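PDB 3DWV: glutathione peroxidase-like protein from Trypanosoma brucei, which probably reduces hydroperoxides with electrons supplied by tryparedoxin, as a peroxidase of the glutathione peroxidase family. Local coordinates for residues V31-Y39 with E112-N120. The protein carries 1 engineered substitution. Residues are numbered along the deposited sequence; the frame is centred on the assembly and turned at random. Where two conformers were deposited one is given.
Sequences VLDADHKPY and EFPIMAKIN
Met116 lays its thioether over one face of the Tyr39 ring, a Met-aromatic contact that fastens the hairpin-like turn 31-39 to segment 112-120 in this thioredoxin-fold peroxidase. The backbones of Pro114 and Met116 are hydrogen-bonded to Ala84 of strand 81-86, an edge strand of the sheet within this chain, and Tyr39 also touches Leu83 there; the contact thus ties an N-terminal turn to the sheet margin, away from the Cys58-Cys106 disulfide. Both SD and CE of Met116 sit 3.9 Å from the Tyr39 ring centroid, SD 15° off the ring normal. What lets them lie along the face is the bend in the methionine chain at chi2 (-70°) and chi3. From another direction CG1 of Val31 presses against Met116 SD at 3.6 Å, while the Tyr39 hydroxyl, near Pro114, is hydrogen-bonded to His44.

At Met116 itself the backbones meet in a single bridge with Asp33; one residue on, Ala117 N donates to Leu32 O at 3.0 Å with a nearly straight N-H (167°). The Ala117 methyl points into the turn, where it packs tightly: its CB is 3.2 Å from Asp33 O and also meets the His36 imidazole obliquely. The loop that receives it is a type I turn from Asp33 to His36, stiffened by Asp33 OD1, which takes Asp35 N (an Asx turn) and Lys37 N from opposite faces of its carboxylate. Lys37 NZ adds salt bridges to Asp33 and Asp35.

Two waters stitch the segments together. One accepts from Ala34 N and donates to Ile115 O at 2.6 Å. The other lies in the plane of the His36 ring at its edge, 2.8 Å from NE2, and donates to Lys118 O at 2.7 Å.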
loop_
_atom_site.group_PDB
_atom_site.type_symbol
_atom_site.label_atom_id
_atom_site.label_comp_id
_atom_site.label_asym_id
_atom_site.label_seq_id
_atom_site.Cartn_x
_atom_site.Cartn_y
_atom_site.Cartn_z
ATOM N N VAL A 31 12.931 0.840 3.742
ATOM C CA VAL A 31 11.688 1.269 4.409
ATOM C C VAL A 31 12.019 1.683 5.821
ATOM O O VAL A 31 12.665 1.006 6.641
ATOM C CB VAL A 31 10.637 0.132 4.352
ATOM C CG1 VAL A 31 9.378 0.454 5.110
ATOM C CG2 VAL A 31 10.288 -0.249 2.891
ATOM N N LEU A 32 11.528 2.883 6.150
ATOM C CA LEU A 32 11.490 3.354 7.530
ATOM C C LEU A 32 10.067 3.278 8.102
ATOM O O LEU A 32 9.064 3.589 7.411
ATOM C CB LEU A 32 11.996 4.793 7.662
ATOM C CG LEU A 32 13.350 5.153 7.050
ATOM C CD1 LEU A 32 13.678 6.599 7.471
ATOM C CD2 LEU A 32 14.468 4.193 7.445
ATOM N N ASP A 33 10.002 2.837 9.378
ATOM C CA ASP A 33 8.720 2.788 10.091
ATOM C C ASP A 33 8.258 4.185 10.509
ATOM O O ASP A 33 8.910 5.184 10.245
ATOM C CB ASP A 33 8.813 1.911 11.325
ATOM C CG ASP A 33 9.734 2.364 12.439
ATOM O OD1 ASP A 33 10.005 3.564 12.571
ATOM O OD2 ASP A 33 10.197 1.505 13.251
ATOM N N ALA A 34 7.128 4.241 11.232
ATOM C CA ALA A 34 6.538 5.538 11.563
ATOM C C ALA A 34 7.387 6.381 12.508
ATOM O O ALA A 34 7.158 7.591 12.606
ATOM C CB ALA A 34 5.142 5.305 12.135
ATOM N N ASP A 35 8.363 5.789 13.195
ATOM C CA ASP A 35 9.290 6.540 14.032
ATOM C C ASP A 35 10.595 6.770 13.277
ATOM O O ASP A 35 11.585 7.210 13.866
ATOM C CB ASP A 35 9.648 5.855 15.353
ATOM C CG ASP A 35 8.511 5.027 15.912
ATOM O OD1 ASP A 35 7.552 5.661 16.414
ATOM O OD2 ASP A 35 8.634 3.781 15.826
ATOM N N HIS A 36 10.556 6.487 11.990
ATOM C CA HIS A 36 11.713 6.746 11.151
ATOM C C HIS A 36 12.869 5.863 11.534
ATOM O O HIS A 36 14.044 6.208 11.377
ATOM C CB HIS A 36 12.018 8.247 11.286
ATOM C CG HIS A 36 10.951 8.921 10.446
ATOM N ND1 HIS A 36 9.947 9.672 10.992
ATOM C CD2 HIS A 36 10.743 8.911 9.103
ATOM C CE1 HIS A 36 9.163 10.127 10.043
ATOM N NE2 HIS A 36 9.627 9.678 8.890
ATOM N N LYS A 37 12.555 4.657 12.032
ATOM C CA LYS A 37 13.700 3.743 12.203
ATOM C C LYS A 37 13.722 2.733 11.081
ATOM O O LYS A 37 12.684 2.515 10.429
ATOM C CB LYS A 37 13.624 3.036 13.538
ATOM C CG LYS A 37 13.659 4.010 14.717
ATOM C CD LYS A 37 13.155 3.240 15.937
ATOM C CE LYS A 37 12.159 2.164 15.515
ATOM N NZ LYS A 37 10.834 2.262 16.212
ATOM N N PRO A 38 14.836 2.098 10.816
ATOM C CA PRO A 38 14.828 1.143 9.703
ATOM C C PRO A 38 13.849 0.012 10.013
ATOM O O PRO A 38 13.856 -0.468 11.167
ATOM C CB PRO A 38 16.255 0.621 9.655
ATOM C CG PRO A 38 17.032 1.706 10.349
ATOM C CD PRO A 38 16.144 2.152 11.486
ATOM N N TYR A 39 13.074 -0.317 8.990
ATOM C CA TYR A 39 12.076 -1.379 9.228
ATOM C C TYR A 39 12.513 -2.674 8.558
ATOM O O TYR A 39 12.833 -2.666 7.370
ATOM C CB TYR A 39 10.700 -0.916 8.746
ATOM C CG TYR A 39 9.600 -1.934 8.918
ATOM C CD1 TYR A 39 8.955 -2.093 10.148
ATOM C CD2 TYR A 39 9.179 -2.729 7.855
ATOM C CE1 TYR A 39 7.941 -3.021 10.306
ATOM C CE2 TYR A 39 8.166 -3.656 8.028
ATOM C CZ TYR A 39 7.548 -3.804 9.238
ATOM O OH TYR A 39 6.543 -4.734 9.389
ATOM N N GLU A 112 -4.748 -1.464 12.940
ATOM C CA GLU A 112 -4.201 -2.604 13.662
ATOM C C GLU A 112 -2.914 -3.129 13.037
ATOM O O GLU A 112 -2.135 -3.837 13.684
ATOM C CB GLU A 112 -5.287 -3.672 13.614
ATOM C CG GLU A 112 -6.312 -3.559 14.734
ATOM C CD GLU A 112 -7.119 -4.859 14.748
ATOM O OE1 GLU A 112 -6.555 -5.898 15.179
ATOM O OE2 GLU A 112 -8.266 -4.765 14.288
ATOM N N PHE A 113 -2.707 -2.783 11.760
ATOM C CA PHE A 113 -1.545 -3.275 10.992
ATOM C C PHE A 113 -0.449 -2.225 10.991
ATOM O O PHE A 113 -0.762 -1.075 11.348
ATOM C CB PHE A 113 -1.965 -3.650 9.574
ATOM C CG PHE A 113 -2.986 -2.755 8.893
ATOM C CD1 PHE A 113 -2.600 -1.579 8.288
ATOM C CD2 PHE A 113 -4.328 -3.026 8.838
ATOM C CE1 PHE A 113 -3.460 -0.718 7.627
ATOM C CE2 PHE A 113 -5.229 -2.218 8.184
ATOM C CZ PHE A 113 -4.828 -1.013 7.586
ATOM N N PRO A 114 0.795 -2.535 10.637
ATOM C CA PRO A 114 1.874 -1.541 10.603
ATOM C C PRO A 114 1.697 -0.403 9.609
ATOM O O PRO A 114 1.320 -0.579 8.448
ATOM C CB PRO A 114 3.110 -2.356 10.179
ATOM C CG PRO A 114 2.785 -3.724 10.742
ATOM C CD PRO A 114 1.316 -3.891 10.344
ATOM N N ILE A 115 2.056 0.784 10.133
ATOM C CA ILE A 115 2.036 1.990 9.305
ATOM C C ILE A 115 3.458 2.542 9.266
ATOM O O ILE A 115 4.153 2.654 10.281
ATOM C CB ILE A 115 1.079 3.074 9.811
ATOM C CG1 ILE A 115 -0.337 2.547 10.047
ATOM C CG2 ILE A 115 1.050 4.283 8.896
ATOM C CD1 ILE A 115 -1.163 3.370 10.996
ATOM N N MET A 116 3.865 2.857 8.058
ATOM C CA MET A 116 5.253 3.259 7.836
ATOM C C MET A 116 5.381 4.777 7.898
ATOM O O MET A 116 4.394 5.517 8.050
ATOM C CB MET A 116 5.771 2.649 6.526
ATOM C CG MET A 116 5.633 1.118 6.473
ATOM S SD MET A 116 6.759 0.243 7.593
ATOM C CE MET A 116 5.634 -0.391 8.835
ATOM N N ALA A 117 6.637 5.260 7.805
ATOM C CA ALA A 117 6.797 6.716 7.695
ATOM C C ALA A 117 6.238 7.253 6.377
ATOM O O ALA A 117 6.248 6.480 5.388
ATOM C CB ALA A 117 8.277 7.093 7.745
ATOM N N LYS A 118 5.799 8.506 6.338
ATOM C CA LYS A 118 5.226 9.166 5.160
ATOM C C LYS A 118 6.217 9.254 4.026
ATOM O O LYS A 118 7.409 9.483 4.259
ATOM C CB LYS A 118 4.755 10.595 5.502
ATOM C CG LYS A 118 3.520 10.533 6.411
ATOM C CD LYS A 118 2.897 11.884 6.735
ATOM C CE LYS A 118 1.386 11.717 6.965
ATOM N NZ LYS A 118 0.812 12.807 7.804
ATOM N N ILE A 119 5.727 9.058 2.806
ATOM C CA ILE A 119 6.480 9.006 1.574
ATOM C C ILE A 119 5.745 9.672 0.418
ATOM O O ILE A 119 4.525 9.845 0.520
ATOM C CB ILE A 119 6.708 7.534 1.176
ATOM C CG1 ILE A 119 5.403 6.815 0.800
ATOM C CG2 ILE A 119 7.409 6.743 2.263
ATOM C CD1 ILE A 119 5.688 5.536 0.023
ATOM N N ASN A 120 6.440 10.027 -0.658
ATOM C CA ASN A 120 5.732 10.436 -1.896
ATOM C C ASN A 120 5.424 9.152 -2.662
ATOM O O ASN A 120 6.337 8.290 -2.760
ATOM C CB ASN A 120 6.510 11.395 -2.822
ATOM C CG ASN A 120 6.344 12.867 -2.476
ATOM O OD1 ASN A 120 7.240 13.498 -1.886
ATOM N ND2 ASN A 120 5.174 13.411 -2.841
HETATM O O HOH W 1 5.551 1.609 12.202
HETATM O O HOH W 2 8.992 10.398 6.309
#